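Local coordinates for hypothetical protein (Mus musculus, PDB 1VKB) that probably acts as a gamma-glutamylamine cyclotransferase, releasing 5-oxoproline from gamma-glutamylamines, at residues 50-55 and 67-72; 54-59 and 140-145; 62-67 and 98-103. All coordinates share one frame; numbering follows the deposited sequence.

Interaction 1 of 3, residues 50-55 and 67-72; sequences ESFPLV and YLPGKG
The rings of Phe52 and Tyr67 meet obliquely, with centroids 5.8 Å apart and planes at 36°. They lie beside a type II beta turn, Leu68 to Lys71, in the loop that follows strand 62-66. At the edge of the Phe52 ring, near its plane, is Leu68 N. Phe52 CE1 also reaches Pro69 CB at 3.7 Å. Pro69 CD lies over one face of the Tyr67 ring, offset toward the rim. Thus Pro69, the second residue of the turn, touches both rings. Phe52 CG lies beside its own backbone N (chi1 -63°), and the ring end comes back to the turn although the CB points away from it. Leu65 and Leu105 pack on the same ring from the sheet.

Pro53 CD rests 3.9 Å from Leu68 CB, with the two side chains at about a right angle. Gly70, with its positive phi, occupies the third turn position. Its N donates to Ser51 O at 2.8 Å, and Pro69 CA makes a CA-H...O contact to the same oxygen. Glu50 lays CG against Pro69 CB at 3.6 Å. Its chain then bends at chi2 (59°), and OE1 accepts Ser51 N at 2.8 Å through its anti lone pair.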
ATOM      1  N   GLU A  50      -2.030  -3.801  13.577  1.00 15.15           N
ATOM      2  CA  GLU A  50      -2.321  -5.210  13.354  1.00 18.49           C
ATOM      3  C   GLU A  50      -1.317  -5.816  12.375  1.00 19.51           C
ATOM      4  O   GLU A  50      -0.748  -5.111  11.540  1.00 16.06           O
ATOM      5  CB  GLU A  50      -3.746  -5.381  12.835  1.00 17.83           C
ATOM      6  CG  GLU A  50      -4.145  -6.841  12.614  1.00 24.16           C
ATOM      7  CD  GLU A  50      -4.074  -7.721  13.866  1.00 28.08           C
ATOM      8  OE1 GLU A  50      -2.960  -8.233  14.236  1.00 26.28           O
ATOM      9  OE2 GLU A  50      -5.177  -7.935  14.452  1.00 32.46           O
ATOM     10  N   SER A  51      -1.064  -7.118  12.502  1.00 17.82           N
ATOM     11  CA  SER A  51      -0.184  -7.802  11.521  1.00 17.50           C
ATOM     12  C   SER A  51      -1.014  -8.269  10.332  1.00 15.27           C
ATOM     13  O   SER A  51      -2.165  -8.706  10.500  1.00 14.90           O
ATOM     14  CB  SER A  51       0.578  -8.939  12.163  0.65 18.92           C
ATOM     15  OG  SER A  51      -0.308  -9.866  12.684  0.65 23.81           O
ATOM     16  N   PHE A  52      -0.426  -8.234   9.140  1.00 16.69           N
ATOM     17  CA  PHE A  52      -1.064  -8.777   7.931  1.00 15.13           C
ATOM     18  C   PHE A  52       0.024  -9.437   7.098  1.00 15.31           C
ATOM     19  O   PHE A  52       1.160  -8.954   7.138  1.00 17.23           O
ATOM     20  CB  PHE A  52      -1.638  -7.646   7.072  1.00 17.07           C
ATOM     21  CG  PHE A  52      -2.716  -6.872   7.748  1.00 16.23           C
ATOM     22  CD1 PHE A  52      -4.019  -7.303   7.680  1.00 19.43           C
ATOM     23  CD2 PHE A  52      -2.411  -5.744   8.499  1.00 16.25           C
ATOM     24  CE1 PHE A  52      -5.032  -6.617   8.326  1.00 21.85           C
ATOM     25  CE2 PHE A  52      -3.416  -5.042   9.139  1.00 17.13           C
ATOM     26  CZ  PHE A  52      -4.735  -5.475   9.056  1.00 16.00           C
ATOM     27  N   PRO A  53      -0.302 -10.456   6.280  1.00 16.59           N
ATOM     28  CA  PRO A  53       0.647 -10.936   5.279  1.00 14.67           C
ATOM     29  C   PRO A  53       0.847  -9.954   4.150  1.00 14.57           C
ATOM     30  O   PRO A  53      -0.134  -9.454   3.576  1.00 17.52           O
ATOM     31  CB  PRO A  53      -0.003 -12.243   4.754  1.00 13.35           C
ATOM     32  CG  PRO A  53      -1.057 -12.567   5.733  1.00 17.22           C
ATOM     33  CD  PRO A  53      -1.558 -11.223   6.218  1.00 15.42           C
ATOM     34  N   LEU A  54       2.108  -9.703   3.786  1.00 13.39           N
ATOM     35  CA  LEU A  54       2.454  -8.909   2.616  1.00 12.32           C
ATOM     36  C   LEU A  54       3.213  -9.798   1.688  1.00 14.93           C
ATOM     37  O   LEU A  54       4.299 -10.285   2.053  1.00 14.01           O
ATOM     38  CB  LEU A  54       3.310  -7.707   3.008  1.00 12.45           C
ATOM     39  CG  LEU A  54       3.949  -6.871   1.925  1.00 14.46           C
ATOM     40  CD1 LEU A  54       2.831  -6.348   0.971  1.00 17.76           C
ATOM     41  CD2 LEU A  54       4.854  -5.756   2.466  1.00 17.79           C
ATOM     42  N   VAL A  55       2.650 -10.034   0.514  1.00 14.47           N
ATOM     43  CA  VAL A  55       3.233 -10.963  -0.432  1.00 14.80           C
ATOM     44  C   VAL A  55       3.487 -10.253  -1.764  1.00 17.12           C
ATOM     45  O   VAL A  55       2.787  -9.336  -2.141  1.00 15.98           O
ATOM     46  CB  VAL A  55       2.334 -12.221  -0.671  1.00 14.69           C
ATOM     47  CG1 VAL A  55       2.152 -13.048   0.602  1.00 17.02           C
ATOM     48  CG2 VAL A  55       0.957 -11.860  -1.231  1.00 14.41           C
ATOM     49  N   TYR A  67      -5.837  -9.407   3.451  1.00 17.03           N
ATOM     50  CA  TYR A  67      -6.691  -9.046   4.577  1.00 17.95           C
ATOM     51  C   TYR A  67      -6.921 -10.276   5.468  1.00 21.31           C
ATOM     52  O   TYR A  67      -7.976 -10.913   5.429  1.00 17.53           O
ATOM     53  CB  TYR A  67      -8.001  -8.390   4.136  1.00 19.35           C
ATOM     54  CG  TYR A  67      -8.646  -7.769   5.341  1.00 22.57           C
ATOM     55  CD1 TYR A  67      -8.145  -6.598   5.891  1.00 21.87           C
ATOM     56  CD2 TYR A  67      -9.645  -8.448   6.035  1.00 30.13           C
ATOM     57  CE1 TYR A  67      -8.672  -6.068   7.054  1.00 23.95           C
ATOM     58  CE2 TYR A  67     -10.183  -7.926   7.212  1.00 27.80           C
ATOM     59  CZ  TYR A  67      -9.686  -6.744   7.719  1.00 32.95           C
ATOM     60  OH  TYR A  67     -10.234  -6.211   8.883  1.00 33.59           O
ATOM     61  N   LEU A  68      -5.894 -10.586   6.245  1.00 18.02           N
ATOM     62  CA  LEU A  68      -5.875 -11.655   7.207  1.00 18.95           C
ATOM     63  C   LEU A  68      -5.254 -11.128   8.497  1.00 19.64           C
ATOM     64  O   LEU A  68      -4.074 -11.428   8.826  1.00 16.73           O
ATOM     65  CB  LEU A  68      -5.040 -12.811   6.664  1.00 23.97           C
ATOM     66  CG  LEU A  68      -5.700 -13.537   5.477  1.00 26.79           C
ATOM     67  CD1 LEU A  68      -4.687 -14.303   4.699  1.00 27.52           C
ATOM     68  CD2 LEU A  68      -6.801 -14.463   5.994  1.00 27.40           C
ATOM     69  N   PRO A  69      -6.007 -10.287   9.203  1.00 18.38           N
ATOM     70  CA  PRO A  69      -5.476  -9.653  10.389  1.00 18.82           C
ATOM     71  C   PRO A  69      -4.976 -10.676  11.398  1.00 20.98           C
ATOM     72  O   PRO A  69      -5.638 -11.702  11.623  1.00 18.69           O
ATOM     73  CB  PRO A  69      -6.639  -8.796  10.910  1.00 22.72           C
ATOM     74  CG  PRO A  69      -7.817  -9.205  10.160  1.00 22.43           C
ATOM     75  CD  PRO A  69      -7.361  -9.829   8.882  1.00 22.34           C
ATOM     76  N   GLY A  70      -3.779 -10.426  11.938  1.00 18.80           N
ATOM     77  CA  GLY A  70      -3.177 -11.269  12.960  1.00 20.68           C
ATOM     78  C   GLY A  70      -2.295 -12.350  12.379  1.00 21.04           C
ATOM     79  O   GLY A  70      -1.727 -13.085  13.133  1.00 22.04           O
ATOM     80  N   LYS A  71      -2.190 -12.441  11.052  1.00 17.14           N
ATOM     81  CA  LYS A  71      -1.221 -13.292  10.386  1.00 19.95           C
ATOM     82  C   LYS A  71      -0.077 -12.434   9.838  1.00 19.51           C
ATOM     83  O   LYS A  71      -0.255 -11.245   9.562  1.00 19.34           O
ATOM     84  CB  LYS A  71      -1.881 -14.064   9.246  1.00 18.68           C
ATOM     85  CG  LYS A  71      -2.953 -15.063   9.715  1.00 24.52           C
ATOM     86  CD  LYS A  71      -2.389 -16.018  10.746  1.00 35.90           C
ATOM     87  CE  LYS A  71      -3.257 -17.267  10.905  1.00 46.27           C
ATOM     88  NZ  LYS A  71      -2.661 -18.252  11.888  1.00 50.76           N
ATOM     89  N   GLY A  72       1.083 -13.028   9.664  1.00 18.89           N
ATOM     90  CA  GLY A  72       2.215 -12.270   9.110  1.00 22.15           C
ATOM     91  C   GLY A  72       2.815 -11.266  10.097  1.00 21.44           C
ATOM     92  O   GLY A  72       3.011 -11.590  11.229  1.00 18.48           O
TER

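Interaction 2 of 3, residues 54-59 and 140-145; sequences LVIAGE and PYHESY
Leu54 O accepts the backbone N of His142 at 2.8 Å, in the carbonyl plane and nearly straight at 166°. This bond docks the loop 140-145 on strand 54-57 of the mixed sheet in the gamma-glutamyl cyclotransferase-like fold. Strand 62-66 pairs with the same strand through other backbone bonds.

Two waters extend the backbone link. Water 1 accepts from Leu54 N and donates to His142 O, so both the N and the O of Leu54 are tied to His142. Water 2 accepts from Ile56 N and donates to Pro140 O at 2.7 Å. Tyr141 CA adds a CA-H...O contact to Leu54 O.

The aromatic contacts centre on Ile56. Its CD1 sits over one face of the His142 ring, 4.1 Å from the centroid, in a CH-pi contact. With chi2 at 171°, the Ile56 chain is extended, and Ile56 CD1 also reaches the edge of the Tyr145 ring, 3.9 Å from Tyr145 CD1. His151 meets the His142 ring at a steep angle. An alanine in place of His142 would probably keep the backbone bond but leave the Ile56 methyl without its ring face and open a gap beside the strand.

Apolar packing completes the contact. Leu54 CD2 touches both His142 CB, at 3.9 Å, and Tyr145 CB, at 4.2 Å. Val55 lies alongside Tyr141, pointing the same way, with Val55 CG1 3.7 Å from Tyr141 CD1.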
ATOM      1  N   LEU A  54       2.108  -9.703   3.786  1.00 13.39           N
ATOM      2  CA  LEU A  54       2.454  -8.909   2.616  1.00 12.32           C
ATOM      3  C   LEU A  54       3.213  -9.798   1.688  1.00 14.93           C
ATOM      4  O   LEU A  54       4.299 -10.285   2.053  1.00 14.01           O
ATOM      5  CB  LEU A  54       3.310  -7.707   3.008  1.00 12.45           C
ATOM      6  CG  LEU A  54       3.949  -6.871   1.925  1.00 14.46           C
ATOM      7  CD1 LEU A  54       2.831  -6.348   0.971  1.00 17.76           C
ATOM      8  CD2 LEU A  54       4.854  -5.756   2.466  1.00 17.79           C
ATOM      9  N   VAL A  55       2.650 -10.034   0.514  1.00 14.47           N
ATOM     10  CA  VAL A  55       3.233 -10.963  -0.432  1.00 14.80           C
ATOM     11  C   VAL A  55       3.487 -10.253  -1.764  1.00 17.12           C
ATOM     12  O   VAL A  55       2.787  -9.336  -2.141  1.00 15.98           O
ATOM     13  CB  VAL A  55       2.334 -12.221  -0.671  1.00 14.69           C
ATOM     14  CG1 VAL A  55       2.152 -13.048   0.602  1.00 17.02           C
ATOM     15  CG2 VAL A  55       0.957 -11.860  -1.231  1.00 14.41           C
ATOM     16  N   ILE A  56       4.494 -10.742  -2.472  1.00 14.26           N
ATOM     17  CA  ILE A  56       4.815 -10.286  -3.812  1.00 14.97           C
ATOM     18  C   ILE A  56       4.404 -11.401  -4.736  1.00 13.52           C
ATOM     19  O   ILE A  56       4.979 -12.513  -4.709  1.00 12.49           O
ATOM     20  CB  ILE A  56       6.313  -9.974  -3.922  1.00 14.84           C
ATOM     21  CG1 ILE A  56       6.712  -8.829  -2.984  1.00 14.85           C
ATOM     22  CG2 ILE A  56       6.625  -9.556  -5.334  1.00 13.26           C
ATOM     23  CD1 ILE A  56       8.211  -8.628  -2.882  1.00 18.27           C
ATOM     24  N   ALA A  57       3.377 -11.142  -5.529  1.00 13.25           N
ATOM     25  CA  ALA A  57       2.669 -12.245  -6.152  1.00 15.33           C
ATOM     26  C   ALA A  57       2.095 -11.913  -7.513  1.00 16.00           C
ATOM     27  O   ALA A  57       1.812 -10.756  -7.844  1.00 15.80           O
ATOM     28  CB  ALA A  57       1.564 -12.732  -5.216  1.00 17.01           C
ATOM     29  N   GLY A  58       1.873 -12.956  -8.289  1.00 13.71           N
ATOM     30  CA  GLY A  58       1.303 -12.813  -9.613  1.00 17.56           C
ATOM     31  C   GLY A  58       2.357 -12.494 -10.658  1.00 16.62           C
ATOM     32  O   GLY A  58       3.521 -12.270 -10.348  1.00 14.72           O
ATOM     33  N   GLU A  59       1.923 -12.468 -11.922  1.00 18.03           N
ATOM     34  CA  GLU A  59       2.847 -12.309 -13.013  1.00 20.02           C
ATOM     35  C   GLU A  59       3.544 -10.968 -13.049  1.00 18.59           C
ATOM     36  O   GLU A  59       4.622 -10.831 -13.656  1.00 20.79           O
ATOM     37  CB  GLU A  59       2.125 -12.544 -14.352  1.00 22.33           C
ATOM     38  CG  GLU A  59       1.554 -13.948 -14.443  1.00 35.87           C
ATOM     39  CD  GLU A  59       2.253 -14.842 -15.441  1.00 54.10           C
ATOM     40  OE1 GLU A  59       3.464 -14.659 -15.715  1.00 61.44           O
ATOM     41  OE2 GLU A  59       1.563 -15.746 -15.954  1.00 61.98           O
ATOM     42  N   PRO A 140       6.341 -15.922   0.741  1.00 14.39           N
ATOM     43  CA  PRO A 140       6.974 -15.303   1.884  1.00 15.01           C
ATOM     44  C   PRO A 140       6.177 -14.086   2.370  1.00 14.80           C
ATOM     45  O   PRO A 140       5.688 -13.342   1.552  1.00 14.46           O
ATOM     46  CB  PRO A 140       8.323 -14.864   1.327  1.00 13.47           C
ATOM     47  CG  PRO A 140       8.604 -15.819   0.219  1.00 13.51           C
ATOM     48  CD  PRO A 140       7.241 -15.986  -0.423  1.00 13.20           C
ATOM     49  N   TYR A 141       6.093 -13.889   3.680  1.00 14.05           N
ATOM     50  CA  TYR A 141       5.411 -12.724   4.258  1.00 12.54           C
ATOM     51  C   TYR A 141       6.397 -11.677   4.682  1.00 15.58           C
ATOM     52  O   TYR A 141       7.224 -11.918   5.553  1.00 14.53           O
ATOM     53  CB  TYR A 141       4.555 -13.101   5.468  1.00 12.62           C
ATOM     54  CG  TYR A 141       3.413 -14.070   5.207  1.00 11.58           C
ATOM     55  CD1 TYR A 141       2.993 -14.417   3.919  1.00 15.04           C
ATOM     56  CD2 TYR A 141       2.746 -14.650   6.273  1.00 18.52           C
ATOM     57  CE1 TYR A 141       1.932 -15.312   3.735  1.00 13.35           C
ATOM     58  CE2 TYR A 141       1.691 -15.544   6.085  1.00 18.55           C
ATOM     59  CZ  TYR A 141       1.279 -15.856   4.828  1.00 17.16           C
ATOM     60  OH  TYR A 141       0.255 -16.782   4.658  1.00 19.23           O
ATOM     61  N   HIS A 142       6.291 -10.518   4.042  1.00 14.89           N
ATOM     62  CA  HIS A 142       7.263  -9.442   4.147  1.00 15.90           C
ATOM     63  C   HIS A 142       6.879  -8.446   5.200  1.00 16.09           C
ATOM     64  O   HIS A 142       5.705  -8.146   5.401  1.00 15.03           O
ATOM     65  CB  HIS A 142       7.344  -8.703   2.806  1.00 16.21           C
ATOM     66  CG  HIS A 142       8.034  -9.485   1.730  1.00 15.00           C
ATOM     67  ND1 HIS A 142       9.392  -9.449   1.551  1.00 14.82           N
ATOM     68  CD2 HIS A 142       7.562 -10.388   0.848  1.00 15.72           C
ATOM     69  CE1 HIS A 142       9.725 -10.271   0.571  1.00 15.84           C
ATOM     70  NE2 HIS A 142       8.633 -10.868   0.138  1.00 16.48           N
ATOM     71  N   GLU A 143       7.882  -7.874   5.839  1.00 15.45           N
ATOM     72  CA  GLU A 143       7.655  -6.735   6.739  1.00 17.56           C
ATOM     73  C   GLU A 143       7.575  -5.447   5.931  1.00 17.13           C
ATOM     74  O   GLU A 143       6.874  -4.490   6.305  1.00 17.26           O
ATOM     75  CB  GLU A 143       8.778  -6.659   7.768  1.00 19.31           C
ATOM     76  CG  GLU A 143       8.705  -7.808   8.769  1.00 24.62           C
ATOM     77  CD  GLU A 143       9.918  -7.885   9.702  1.00 26.42           C
ATOM     78  OE1 GLU A 143      10.798  -7.007   9.626  1.00 32.87           O
ATOM     79  OE2 GLU A 143       9.962  -8.848  10.493  1.00 35.54           O
ATOM     80  N   SER A 144       8.325  -5.396   4.834  1.00 17.30           N
ATOM     81  CA  SER A 144       8.352  -4.220   3.982  1.00 17.14           C
ATOM     82  C   SER A 144       8.554  -4.631   2.536  1.00 19.90           C
ATOM     83  O   SER A 144       9.114  -5.708   2.259  1.00 17.77           O
ATOM     84  CB  SER A 144       9.417  -3.211   4.415  0.65 20.58           C
ATOM     85  OG  SER A 144      10.720  -3.667   4.235  0.65 22.34           O
ATOM     86  N   TYR A 145       8.153  -3.736   1.637  1.00 15.45           N
ATOM     87  CA  TYR A 145       8.283  -3.953   0.194  1.00 13.63           C
ATOM     88  C   TYR A 145       9.356  -3.069  -0.452  1.00 16.97           C
ATOM     89  O   TYR A 145       9.363  -1.841  -0.280  1.00 15.75           O
ATOM     90  CB  TYR A 145       6.968  -3.646  -0.500  1.00 15.61           C
ATOM     91  CG  TYR A 145       7.063  -3.727  -2.012  1.00 11.98           C
ATOM     92  CD1 TYR A 145       7.154  -4.930  -2.650  1.00 13.58           C
ATOM     93  CD2 TYR A 145       7.079  -2.556  -2.796  1.00 12.92           C
ATOM     94  CE1 TYR A 145       7.272  -5.001  -4.096  1.00 13.99           C
ATOM     95  CE2 TYR A 145       7.155  -2.611  -4.165  1.00 15.93           C
ATOM     96  CZ  TYR A 145       7.272  -3.822  -4.815  1.00 16.95           C
ATOM     97  OH  TYR A 145       7.349  -3.842  -6.181  1.00 14.59           O
TER
HETATM   98  O   HOH W   1       3.690  -9.786   6.322  1.00 16.66           O
HETATM   99  O   HOH W   2       6.144 -12.541  -0.955  1.00 13.50           O

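Interaction 3 of 3, residues 62-67 and 98-103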
ATOM      1  N   ILE A  62       3.440  -7.920  -8.085  1.00 14.31           N
ATOM      2  CA  ILE A  62       2.753  -6.853  -7.338  1.00 14.45           C
ATOM      3  C   ILE A  62       2.776  -7.168  -5.843  1.00 16.34           C
ATOM      4  O   ILE A  62       2.633  -8.330  -5.441  1.00 14.36           O
ATOM      5  CB  ILE A  62       1.321  -6.746  -7.860  1.00 13.18           C
ATOM      6  CG1 ILE A  62       1.373  -5.998  -9.204  1.00 16.83           C
ATOM      7  CG2 ILE A  62       0.463  -5.951  -6.938  1.00 16.83           C
ATOM      8  CD1 ILE A  62       0.067  -6.115  -9.990  1.00 21.73           C
ATOM      9  N   PRO A  63       2.977  -6.163  -5.013  1.00 14.74           N
ATOM     10  CA  PRO A  63       2.796  -6.359  -3.598  1.00 14.84           C
ATOM     11  C   PRO A  63       1.332  -6.287  -3.176  1.00 15.36           C
ATOM     12  O   PRO A  63       0.587  -5.365  -3.565  1.00 16.03           O
ATOM     13  CB  PRO A  63       3.572  -5.205  -2.987  1.00 14.47           C
ATOM     14  CG  PRO A  63       3.384  -4.061  -3.969  1.00 16.30           C
ATOM     15  CD  PRO A  63       3.426  -4.791  -5.317  1.00 15.08           C
ATOM     16  N   TRP A  64       0.942  -7.233  -2.338  1.00 13.78           N
ATOM     17  CA  TRP A  64      -0.430  -7.328  -1.851  1.00 13.86           C
ATOM     18  C   TRP A  64      -0.449  -7.511  -0.368  1.00 15.25           C
ATOM     19  O   TRP A  64       0.123  -8.482   0.145  1.00 16.12           O
ATOM     20  CB  TRP A  64      -1.152  -8.527  -2.475  1.00 13.84           C
ATOM     21  CG  TRP A  64      -0.990  -8.720  -3.971  1.00 13.26           C
ATOM     22  CD1 TRP A  64       0.020  -9.344  -4.610  1.00 16.36           C
ATOM     23  CD2 TRP A  64      -1.957  -8.370  -4.997  1.00 11.29           C
ATOM     24  NE1 TRP A  64      -0.224  -9.388  -5.973  1.00 17.53           N
ATOM     25  CE2 TRP A  64      -1.430  -8.791  -6.228  1.00 12.96           C
ATOM     26  CE3 TRP A  64      -3.188  -7.723  -4.991  1.00 15.27           C
ATOM     27  CZ2 TRP A  64      -2.099  -8.580  -7.441  1.00 15.34           C
ATOM     28  CZ3 TRP A  64      -3.847  -7.521  -6.197  1.00 16.90           C
ATOM     29  CH2 TRP A  64      -3.298  -7.954  -7.394  1.00 15.50           C
ATOM     30  N   LEU A  65      -1.160  -6.621   0.326  1.00 14.16           N
ATOM     31  CA  LEU A  65      -1.406  -6.766   1.746  1.00 14.61           C
ATOM     32  C   LEU A  65      -2.718  -7.548   1.911  1.00 15.39           C
ATOM     33  O   LEU A  65      -3.830  -7.036   1.614  1.00 15.05           O
ATOM     34  CB  LEU A  65      -1.473  -5.395   2.432  1.00 14.19           C
ATOM     35  CG  LEU A  65      -1.364  -5.414   3.955  1.00 16.80           C
ATOM     36  CD1 LEU A  65       0.025  -5.917   4.367  1.00 27.35           C
ATOM     37  CD2 LEU A  65      -1.579  -4.015   4.495  1.00 17.77           C
ATOM     38  N   LEU A  66      -2.573  -8.823   2.297  1.00 15.31           N
ATOM     39  CA  LEU A  66      -3.702  -9.737   2.349  1.00 14.80           C
ATOM     40  C   LEU A  66      -4.516  -9.432   3.592  1.00 16.41           C
ATOM     41  O   LEU A  66      -3.961  -9.264   4.672  1.00 17.67           O
ATOM     42  CB  LEU A  66      -3.268 -11.180   2.318  1.00 15.66           C
ATOM     43  CG  LEU A  66      -2.261 -11.601   1.290  1.00 13.18           C
ATOM     44  CD1 LEU A  66      -2.016 -13.106   1.368  1.00 17.81           C
ATOM     45  CD2 LEU A  66      -2.725 -11.153  -0.081  1.00 13.95           C
ATOM     46  N   TYR A  67      -5.837  -9.407   3.451  1.00 17.03           N
ATOM     47  CA  TYR A  67      -6.691  -9.046   4.577  1.00 17.95           C
ATOM     48  C   TYR A  67      -6.921 -10.276   5.468  1.00 21.31           C
ATOM     49  O   TYR A  67      -7.976 -10.913   5.429  1.00 17.53           O
ATOM     50  CB  TYR A  67      -8.001  -8.390   4.136  1.00 19.35           C
ATOM     51  CG  TYR A  67      -8.646  -7.769   5.341  1.00 22.57           C
ATOM     52  CD1 TYR A  67      -8.145  -6.598   5.891  1.00 21.87           C
ATOM     53  CD2 TYR A  67      -9.645  -8.448   6.035  1.00 30.13           C
ATOM     54  CE1 TYR A  67      -8.672  -6.068   7.054  1.00 23.95           C
ATOM     55  CE2 TYR A  67     -10.183  -7.926   7.212  1.00 27.80           C
ATOM     56  CZ  TYR A  67      -9.686  -6.744   7.719  1.00 32.95           C
ATOM     57  OH  TYR A  67     -10.234  -6.211   8.883  1.00 33.59           O
ATOM     58  N   SER A  98     -12.391  -4.844  -7.083  1.00 16.41           N
ATOM     59  CA  SER A  98     -12.091  -6.207  -7.491  1.00 18.56           C
ATOM     60  C   SER A  98     -10.696  -6.674  -7.105  1.00 18.24           C
ATOM     61  O   SER A  98     -10.561  -7.753  -6.605  1.00 18.52           O
ATOM     62  CB  SER A  98     -12.399  -6.488  -8.957  0.65 22.32           C
ATOM     63  OG  SER A  98     -11.679  -5.657  -9.807  0.65 27.53           O
ATOM     64  N   MET A  99      -9.688  -5.853  -7.355  1.00 17.03           N
ATOM     65  CA  MET A  99      -8.288  -6.263  -7.208  1.00 20.20           C
ATOM     66  C   MET A  99      -7.832  -5.987  -5.766  1.00 19.65           C
ATOM     67  O   MET A  99      -7.187  -6.846  -5.124  1.00 18.43           O
ATOM     68  CB  MET A  99      -7.456  -5.417  -8.215  0.65 21.65           C
ATOM     69  CG  MET A  99      -5.908  -5.464  -8.199  0.65 29.39           C
ATOM     70  SD  MET A  99      -5.030  -4.283  -9.331  0.65 26.26           S
ATOM     71  CE  MET A  99      -3.391  -4.990  -9.450  0.65 24.41           C
ATOM     72  N   TYR A 100      -8.155  -4.779  -5.294  1.00 15.92           N
ATOM     73  CA  TYR A 100      -7.980  -4.385  -3.921  1.00 15.20           C
ATOM     74  C   TYR A 100      -9.289  -3.825  -3.405  1.00 13.42           C
ATOM     75  O   TYR A 100     -10.189  -3.531  -4.178  1.00 14.66           O
ATOM     76  CB  TYR A 100      -6.917  -3.289  -3.822  1.00 15.17           C
ATOM     77  CG  TYR A 100      -5.478  -3.689  -4.113  1.00 11.69           C
ATOM     78  CD1 TYR A 100      -4.974  -3.598  -5.381  1.00 17.73           C
ATOM     79  CD2 TYR A 100      -4.632  -4.083  -3.113  1.00 16.02           C
ATOM     80  CE1 TYR A 100      -3.672  -3.898  -5.658  1.00 19.25           C
ATOM     81  CE2 TYR A 100      -3.324  -4.404  -3.386  1.00 16.57           C
ATOM     82  CZ  TYR A 100      -2.849  -4.306  -4.672  1.00 17.59           C
ATOM     83  OH  TYR A 100      -1.535  -4.570  -5.038  1.00 16.36           O
ATOM     84  N   GLN A 101      -9.403  -3.770  -2.084  1.00 13.15           N
ATOM     85  CA  GLN A 101     -10.510  -3.106  -1.433  1.00 14.92           C
ATOM     86  C   GLN A 101      -9.862  -2.108  -0.467  1.00 18.03           C
ATOM     87  O   GLN A 101      -8.913  -2.438   0.261  1.00 20.55           O
ATOM     88  CB  GLN A 101     -11.375  -4.118  -0.706  1.00 15.47           C
ATOM     89  CG  GLN A 101     -11.955  -5.214  -1.557  1.00 15.23           C
ATOM     90  CD  GLN A 101     -10.989  -6.323  -1.862  1.00 13.49           C
ATOM     91  OE1 GLN A 101     -10.280  -6.820  -0.977  1.00 15.51           O
ATOM     92  NE2 GLN A 101     -10.939  -6.716  -3.137  1.00 15.07           N
ATOM     93  N   ARG A 102     -10.360  -0.873  -0.471  1.00 16.80           N
ATOM     94  CA  ARG A 102      -9.816   0.111   0.412  1.00 16.38           C
ATOM     95  C   ARG A 102     -10.372  -0.101   1.811  1.00 17.66           C
ATOM     96  O   ARG A 102     -11.609  -0.118   2.007  1.00 16.75           O
ATOM     97  CB  ARG A 102     -10.188   1.500  -0.089  1.00 16.06           C
ATOM     98  CG  ARG A 102      -9.665   2.633   0.828  1.00 14.86           C
ATOM     99  CD  ARG A 102      -9.442   3.973   0.133  1.00 17.76           C
ATOM    100  NE  ARG A 102     -10.509   4.440  -0.771  1.00 15.27           N
ATOM    101  CZ  ARG A 102     -11.643   5.071  -0.372  1.00 19.98           C
ATOM    102  NH1 ARG A 102     -11.976   5.197   0.898  1.00 16.82           N
ATOM    103  NH2 ARG A 102     -12.499   5.493  -1.260  1.00 18.85           N
ATOM    104  N   THR A 103      -9.473  -0.195   2.786  1.00 15.98           N
ATOM    105  CA  THR A 103      -9.816  -0.551   4.162  1.00 19.94           C
ATOM    106  C   THR A 103      -9.160   0.415   5.143  1.00 18.84           C
ATOM    107  O   THR A 103      -8.024   0.783   4.958  1.00 21.96           O
ATOM    108  CB  THR A 103      -9.308  -2.002   4.404  1.00 24.22           C
ATOM    109  OG1 THR A 103      -9.974  -2.899   3.486  1.00 23.95           O
ATOM    110  CG2 THR A 103      -9.747  -2.462   5.717  1.00 28.26           C
TER
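The touching parts of 62-67 and 98-103 run 46° apart, and their nearest CA atoms, those of Trp64 and Tyr100, are 8.4 Å from each other, so side chains make the contact. Strand 121-129 pairs with both strands of the contact, 62-66 and 101-109, and so joins them in the mixed sheet of the gamma-glutamyl cyclotransferase-like fold.

Tyr100 and Trp64 form the centre of the contact. The Tyr100 ring and the six-membered ring of Trp64 are near parallel, with planes at 20°, but they are slid apart and barely overlap. The closest approach is Tyr100 CZ to Trp64 CE3, 3.4 Å. Tyr100 OH continues over the indole face and donates to Pro63 O at 2.7 Å, tilted 28° from the carbonyl plane. Ile62 CG2 lies over the same indole face and is tight against the hydroxyl, 3.1 Å from Tyr100 OH.

Met99 comes to the edge of the indole, with its CG 3.5 Å from Trp64 CZ3. Its chain is extended beyond CG, and CE meets Ile62 CD1 tip to tip at 3.7 Å. Met99 is modelled in two conformers, so its contacts are less certain. Farther along, Thr103 CG2 touches Tyr67 CE1 at 4.0 Å, while Thr103 OG1 bonds to Thr128.

Trp64 NE1 is bonded to Ala57 O, which helps to fix the indole. The buried Tyr100 hydroxyl is satisfied by a main-chain carbonyl, a bond that probably limits how far the ring can shift on the indole.

Overall arrangement
All three contacts involve the hairpin of strands 54-57 and 62-66 or the chain at its ends, with centres about 11 Å apart in each pairing. Interactions 1 and 2 share Leu54 and Val55, and Tyr141 CE1 packs 3.8 Å from Pro53 CB. Interaction 3 joins them through the hairpin: Pro53 O to Leu66 N is a probable hydrogen bond of 2.8 Å. Tyr145 CD1 lies 3.6 Å from Pro63 CB. The disulfide Cys47-Cys74 ties the chain just before 50-55 to that just after 67-72. A formate, probably from the crystallisation liquor, lies near the Ile62 side chain. Tyr19 touches Leu54 and Tyr100, and its OH bonds to Leu65 N, so it links the hairpin to Tyr100.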